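Local coordinates for protein arabinofuranosidase (Bifidobacterium longum, PDB 2Y2W) that hydrolyses terminal alpha-L-arabinofuranosyl bonds in arabinans and arabinoxylan, helping to break down plant cell wall polysaccharides, at residues D[118-132]-D[137-151]. Numbering follows the deposited sequence.
Sequences NYNWEDGIGPRENRP and LAWHCTETNEMGIDD
R131 and D151 illustrate how one arginine can tie a long loop to the start of a helix; with N145 they form the tightly packed part of the contact. The R131 side chain, extended from CG to NE, meets the carboxylate from the opposite direction and grips one oxygen end-on: OD2 of D151 lies 2.8 Å from NH1 and 3.1 Å from NH2 of R131. NH1 of R131 also donates to O of N145 at 2.9 Å, while NE and NH2 hold O of G126 side-on. Five hydrogen bonds thus fix the rotation of the guanidinium, sandwiched between the backbone of G124 and CG of R128. R128 extends the charge network: OD1 of D151, also paired with R154, lies 3.1 Å from NH2 of R128 but well out of its guanidinium plane, a salt bridge of charge alone, while NE donates to O of E146.

Packing stays tight where CA of G148 sends a C-H to O of G124 at 3.4 Å. N145 points ND2 at O of P132, 2.9 Å away, and a water links OD1 to the Y119 hydroxyl. Contact is looser around R128 and E146, both partly exposed to solvent, and toward N118, whose OD1 takes one straight bond from N of L137. Here the A138 side chain lies about 4 Å from that of N114, which by similarity binds arabinofuranose, so this end probably borders the substrate site.

The loop follows strand 107-110 of the (beta/alpha)8 barrel; W121 and I125 rest on helix 174-185, M147 on helix 75-79, and G148 occupies the N-cap position of helix 149-159.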
loop_
_atom_site.group_PDB
_atom_site.type_symbol
_atom_site.label_atom_id
_atom_site.label_comp_id
_atom_site.label_asym_id
_atom_site.label_seq_id
_atom_site.Cartn_x
_atom_site.Cartn_y
_atom_site.Cartn_z
ATOM N N ASN D 118 2.240 -6.620 13.270
ATOM C CA ASN D 118 1.860 -5.290 13.749
ATOM C C ASN D 118 2.908 -4.710 14.699
ATOM O O ASN D 118 2.586 -4.142 15.744
ATOM C CB ASN D 118 0.450 -5.301 14.367
ATOM C CG ASN D 118 0.411 -5.918 15.757
ATOM O OD1 ASN D 118 -0.028 -5.276 16.710
ATOM N ND2 ASN D 118 0.869 -7.159 15.878
ATOM N N TYR D 119 4.171 -4.843 14.302
ATOM C CA TYR D 119 5.301 -4.450 15.131
ATOM C C TYR D 119 6.167 -3.396 14.446
ATOM O O TYR D 119 6.539 -3.549 13.284
ATOM C CB TYR D 119 6.128 -5.692 15.482
ATOM C CG TYR D 119 7.410 -5.423 16.232
ATOM C CD1 TYR D 119 7.401 -4.805 17.485
ATOM C CD2 TYR D 119 8.637 -5.803 15.695
ATOM C CE1 TYR D 119 8.585 -4.564 18.177
ATOM C CE2 TYR D 119 9.824 -5.568 16.379
ATOM C CZ TYR D 119 9.788 -4.950 17.617
ATOM O OH TYR D 119 10.964 -4.722 18.283
ATOM N N ASN D 120 6.472 -2.324 15.172
ATOM C CA ASN D 120 7.373 -1.279 14.683
ATOM C C ASN D 120 8.764 -1.477 15.282
ATOM O O ASN D 120 8.948 -1.325 16.490
ATOM C CB ASN D 120 6.835 0.110 15.032
ATOM C CG ASN D 120 5.361 0.266 14.713
ATOM O OD1 ASN D 120 4.931 0.058 13.576
ATOM N ND2 ASN D 120 4.576 0.645 15.717
ATOM N N TRP D 121 9.734 -1.817 14.435
ATOM C CA TRP D 121 11.052 -2.260 14.898
ATOM C C TRP D 121 11.850 -1.192 15.659
ATOM O O TRP D 121 12.711 -1.528 16.472
ATOM C CB TRP D 121 11.869 -2.840 13.734
ATOM C CG TRP D 121 12.277 -1.824 12.725
ATOM C CD1 TRP D 121 11.585 -1.449 11.612
ATOM C CD2 TRP D 121 13.472 -1.040 12.739
ATOM N NE1 TRP D 121 12.275 -0.478 10.928
ATOM C CE2 TRP D 121 13.438 -0.208 11.599
ATOM C CE3 TRP D 121 14.570 -0.956 13.606
ATOM C CZ2 TRP D 121 14.458 0.699 11.304
ATOM C CZ3 TRP D 121 15.586 -0.059 13.310
ATOM C CH2 TRP D 121 15.522 0.756 12.167
ATOM N N GLU D 122 11.559 0.080 15.391
ATOM C CA GLU D 122 12.213 1.206 16.068
ATOM C C GLU D 122 11.755 1.354 17.516
ATOM O O GLU D 122 12.447 1.971 18.330
ATOM C CB GLU D 122 11.960 2.531 15.335
ATOM C CG GLU D 122 12.204 2.512 13.835
ATOM C CD GLU D 122 10.953 2.162 13.043
ATOM O OE1 GLU D 122 10.194 1.264 13.470
ATOM O OE2 GLU D 122 10.729 2.785 11.982
ATOM N N ASP D 123 10.584 0.802 17.829
ATOM C CA ASP D 123 10.045 0.837 19.191
ATOM C C ASP D 123 10.909 0.061 20.179
ATOM O O ASP D 123 10.840 0.298 21.387
ATOM C CB ASP D 123 8.612 0.290 19.224
ATOM C CG ASP D 123 7.608 1.236 18.595
ATOM O OD1 ASP D 123 7.921 2.436 18.438
ATOM O OD2 ASP D 123 6.493 0.776 18.268
ATOM N N GLY D 124 11.717 -0.860 19.657
ATOM C CA GLY D 124 12.553 -1.721 20.487
ATOM C C GLY D 124 14.031 -1.381 20.470
ATOM O O GLY D 124 14.847 -2.149 20.975
ATOM N N ILE D 125 14.378 -0.237 19.883
ATOM C CA ILE D 125 15.769 0.229 19.844
ATOM C C ILE D 125 15.962 1.462 20.728
ATOM O O ILE D 125 14.989 2.074 21.182
ATOM C CB ILE D 125 16.270 0.524 18.393
ATOM C CG1 ILE D 125 15.534 1.726 17.785
ATOM C CG2 ILE D 125 16.152 -0.717 17.516
ATOM C CD1 ILE D 125 16.199 2.317 16.560
ATOM N N GLY D 126 17.222 1.817 20.967
ATOM C CA GLY D 126 17.550 2.962 21.808
ATOM C C GLY D 126 17.449 2.639 23.286
ATOM O O GLY D 126 17.286 1.472 23.657
ATOM N N PRO D 127 17.548 3.673 24.143
ATOM C CA PRO D 127 17.482 3.497 25.598
ATOM C C PRO D 127 16.106 3.008 26.056
ATOM O O PRO D 127 15.089 3.596 25.678
ATOM C CB PRO D 127 17.760 4.910 26.138
ATOM C CG PRO D 127 18.416 5.644 24.999
ATOM C CD PRO D 127 17.781 5.082 23.772
ATOM N N ARG D 128 16.089 1.940 26.858
ATOM C CA ARG D 128 14.844 1.350 27.373
ATOM C C ARG D 128 13.895 2.382 27.972
ATOM O O ARG D 128 12.691 2.353 27.709
ATOM C CB ARG D 128 15.138 0.279 28.422
ATOM C CG ARG D 128 15.521 -1.070 27.859
ATOM C CD ARG D 128 15.498 -2.124 28.948
ATOM N NE ARG D 128 16.232 -3.326 28.560
ATOM C CZ ARG D 128 17.520 -3.539 28.815
ATOM N NH1 ARG D 128 18.240 -2.632 29.464
ATOM N NH2 ARG D 128 18.090 -4.665 28.420
ATOM N N GLU D 129 14.453 3.290 28.771
ATOM C CA GLU D 129 13.687 4.345 29.439
ATOM C C GLU D 129 12.695 5.018 28.499
ATOM O O GLU D 129 11.549 5.272 28.873
ATOM C CB GLU D 129 14.623 5.408 30.034
ATOM C CG GLU D 129 15.607 4.892 31.083
ATOM C CD GLU D 129 16.815 4.187 30.477
ATOM O OE1 GLU D 129 17.318 4.652 29.427
ATOM O OE2 GLU D 129 17.264 3.170 31.056
ATOM N N ASN D 130 13.141 5.275 27.271
ATOM C CA ASN D 130 12.391 6.088 26.318
ATOM C C ASN D 130 11.644 5.292 25.241
ATOM O O ASN D 130 11.099 5.873 24.297
ATOM C CB ASN D 130 13.324 7.136 25.691
ATOM C CG ASN D 130 13.927 8.078 26.731
ATOM O OD1 ASN D 130 15.087 7.934 27.118
ATOM N ND2 ASN D 130 13.130 9.034 27.200
ATOM N N ARG D 131 11.605 3.969 25.396
ATOM C CA ARG D 131 10.865 3.110 24.470
ATOM C C ARG D 131 9.366 3.127 24.784
ATOM O O ARG D 131 8.976 2.988 25.945
ATOM C CB ARG D 131 11.404 1.677 24.497
ATOM C CG ARG D 131 12.862 1.548 24.075
ATOM C CD ARG D 131 13.300 0.097 24.052
ATOM N NE ARG D 131 14.755 -0.043 24.101
ATOM C CZ ARG D 131 15.406 -1.201 24.012
ATOM N NH1 ARG D 131 14.741 -2.344 23.864
ATOM N NH2 ARG D 131 16.728 -1.219 24.071
ATOM N N PRO D 132 8.520 3.303 23.750
ATOM C CA PRO D 132 7.074 3.393 23.960
ATOM C C PRO D 132 6.439 2.051 24.319
ATOM O O PRO D 132 6.927 0.996 23.904
ATOM C CB PRO D 132 6.555 3.877 22.604
ATOM C CG PRO D 132 7.547 3.370 21.628
ATOM C CD PRO D 132 8.876 3.432 22.323
ATOM N N LEU D 137 -1.696 -6.902 18.707
ATOM C CA LEU D 137 -3.009 -7.399 18.297
ATOM C C LEU D 137 -3.084 -8.922 18.256
ATOM O O LEU D 137 -4.106 -9.501 18.618
ATOM C CB LEU D 137 -3.402 -6.821 16.936
ATOM C CG LEU D 137 -4.265 -5.557 16.896
ATOM C CD1 LEU D 137 -3.603 -4.357 17.570
ATOM C CD2 LEU D 137 -4.615 -5.234 15.455
ATOM N N ALA D 138 -1.999 -9.557 17.823
ATOM C CA ALA D 138 -1.961 -11.009 17.620
ATOM C C ALA D 138 -2.299 -11.829 18.871
ATOM O O ALA D 138 -3.080 -12.777 18.802
ATOM C CB ALA D 138 -0.613 -11.424 17.064
ATOM N N TRP D 139 -1.714 -11.456 20.007
ATOM C CA TRP D 139 -1.877 -12.213 21.252
ATOM C C TRP D 139 -2.600 -11.418 22.341
ATOM O O TRP D 139 -2.737 -11.885 23.474
ATOM C CB TRP D 139 -0.520 -12.741 21.732
ATOM C CG TRP D 139 0.124 -13.579 20.681
ATOM C CD1 TRP D 139 1.146 -13.215 19.853
ATOM C CD2 TRP D 139 -0.256 -14.905 20.294
ATOM N NE1 TRP D 139 1.442 -14.242 18.989
ATOM C CE2 TRP D 139 0.593 -15.289 19.235
ATOM C CE3 TRP D 139 -1.223 -15.810 20.749
ATOM C CZ2 TRP D 139 0.509 -16.544 18.624
ATOM C CZ3 TRP D 139 -1.310 -17.055 20.140
ATOM C CH2 TRP D 139 -0.447 -17.411 19.089
ATOM N N HIS D 140 -3.073 -10.230 21.968
ATOM C CA HIS D 140 -3.843 -9.347 22.845
ATOM C C HIS D 140 -3.075 -9.000 24.120
ATOM O O HIS D 140 -3.564 -9.192 25.229
ATOM C CB HIS D 140 -5.218 -9.953 23.161
ATOM C CG HIS D 140 -6.266 -8.937 23.491
ATOM N ND1 HIS D 140 -6.820 -8.106 22.541
ATOM C CD2 HIS D 140 -6.870 -8.624 24.661
ATOM C CE1 HIS D 140 -7.715 -7.322 23.113
ATOM N NE2 HIS D 140 -7.766 -7.617 24.399
ATOM N N CYS D 141 -1.862 -8.490 23.941
ATOM C CA CYS D 141 -1.000 -8.139 25.061
ATOM C C CYS D 141 -0.446 -6.735 24.911
ATOM O O CYS D 141 -0.337 -6.222 23.797
ATOM C CB CYS D 141 0.159 -9.135 25.171
ATOM S SG CYS D 141 -0.352 -10.829 25.536
ATOM N N THR D 142 -0.107 -6.114 26.039
ATOM C CA THR D 142 0.672 -4.881 26.023
ATOM C C THR D 142 2.163 -5.209 26.109
ATOM O O THR D 142 2.591 -6.013 26.945
ATOM C CB THR D 142 0.241 -3.856 27.113
ATOM O OG1 THR D 142 1.272 -2.874 27.287
ATOM C CG2 THR D 142 -0.007 -4.530 28.439
ATOM N N GLU D 143 2.932 -4.577 25.224
ATOM C CA GLU D 143 4.359 -4.829 25.071
ATOM C C GLU D 143 5.182 -3.619 25.528
ATOM O O GLU D 143 5.026 -2.507 25.010
ATOM C CB GLU D 143 4.654 -5.189 23.609
ATOM C CG GLU D 143 6.118 -5.126 23.190
ATOM C CD GLU D 143 6.911 -6.359 23.571
ATOM O OE1 GLU D 143 6.340 -7.470 23.606
ATOM O OE2 GLU D 143 8.123 -6.217 23.818
ATOM N N THR D 144 6.062 -3.852 26.499
ATOM C CA THR D 144 6.891 -2.795 27.074
ATOM C C THR D 144 8.074 -2.440 26.184
ATOM O O THR D 144 8.633 -1.345 26.298
ATOM C CB THR D 144 7.429 -3.185 28.461
ATOM O OG1 THR D 144 8.197 -4.391 28.352
ATOM C CG2 THR D 144 6.285 -3.396 29.436
ATOM N N ASN D 145 8.447 -3.376 25.312
ATOM C CA ASN D 145 9.582 -3.229 24.394
ATOM C C ASN D 145 10.948 -3.161 25.082
ATOM O O ASN D 145 11.910 -2.635 24.519
ATOM C CB ASN D 145 9.378 -2.045 23.433
ATOM C CG ASN D 145 8.308 -2.314 22.394
ATOM O OD1 ASN D 145 8.436 -3.223 21.572
ATOM N ND2 ASN D 145 7.245 -1.520 22.423
ATOM N N GLU D 146 11.028 -3.713 26.291
ATOM C CA GLU D 146 12.301 -3.855 27.001
ATOM C C GLU D 146 13.263 -4.731 26.201
ATOM O O GLU D 146 14.480 -4.568 26.285
ATOM C CB GLU D 146 12.085 -4.437 28.398
ATOM C CG GLU D 146 11.379 -3.492 29.366
ATOM C CD GLU D 146 10.854 -4.202 30.605
ATOM O OE1 GLU D 146 11.614 -4.976 31.231
ATOM O OE2 GLU D 146 9.675 -3.975 30.959
ATOM N N MET D 147 12.704 -5.654 25.423
ATOM C CA MET D 147 13.476 -6.429 24.458
ATOM C C MET D 147 13.203 -5.969 23.024
ATOM O O MET D 147 12.054 -5.753 22.628
ATOM C CB MET D 147 13.185 -7.921 24.601
ATOM C CG MET D 147 13.926 -8.589 25.749
ATOM S SD MET D 147 15.643 -8.992 25.363
ATOM C CE MET D 147 15.440 -10.180 24.040
ATOM N N GLY D 148 14.284 -5.808 22.267
ATOM C CA GLY D 148 14.234 -5.449 20.860
ATOM C C GLY D 148 15.441 -6.042 20.166
ATOM O O GLY D 148 16.139 -6.881 20.740
ATOM N N ILE D 149 15.698 -5.601 18.937
ATOM C CA ILE D 149 16.783 -6.165 18.133
ATOM C C ILE D 149 18.182 -5.875 18.701
ATOM O O ILE D 149 19.089 -6.688 18.543
ATOM C CB ILE D 149 16.660 -5.780 16.619
ATOM C CG1 ILE D 149 17.658 -6.568 15.758
ATOM C CG2 ILE D 149 16.788 -4.273 16.409
ATOM C CD1 ILE D 149 17.484 -8.079 15.825
ATOM N N ASP D 150 18.340 -4.727 19.360
ATOM C CA ASP D 150 19.571 -4.398 20.084
ATOM C C ASP D 150 19.846 -5.453 21.157
ATOM O O ASP D 150 20.960 -5.967 21.268
ATOM C CB ASP D 150 19.459 -3.023 20.755
ATOM C CG ASP D 150 19.593 -1.858 19.775
ATOM O OD1 ASP D 150 20.122 -2.047 18.656
ATOM O OD2 ASP D 150 19.179 -0.733 20.143
ATOM N N ASP D 151 18.809 -5.773 21.930
ATOM C CA ASP D 151 18.926 -6.670 23.077
ATOM C C ASP D 151 19.010 -8.132 22.657
ATOM O O ASP D 151 19.824 -8.887 23.200
ATOM C CB ASP D 151 17.757 -6.454 24.044
ATOM C CG ASP D 151 17.714 -5.041 24.606
ATOM O OD1 ASP D 151 18.653 -4.650 25.332
ATOM O OD2 ASP D 151 16.733 -4.320 24.322
HETATM O O HOH W 1 10.695 -4.497 20.718
HETATM O O HOH W 2 13.639 -3.953 17.689
HETATM O O HOH W 3 8.486 0.864 27.602
#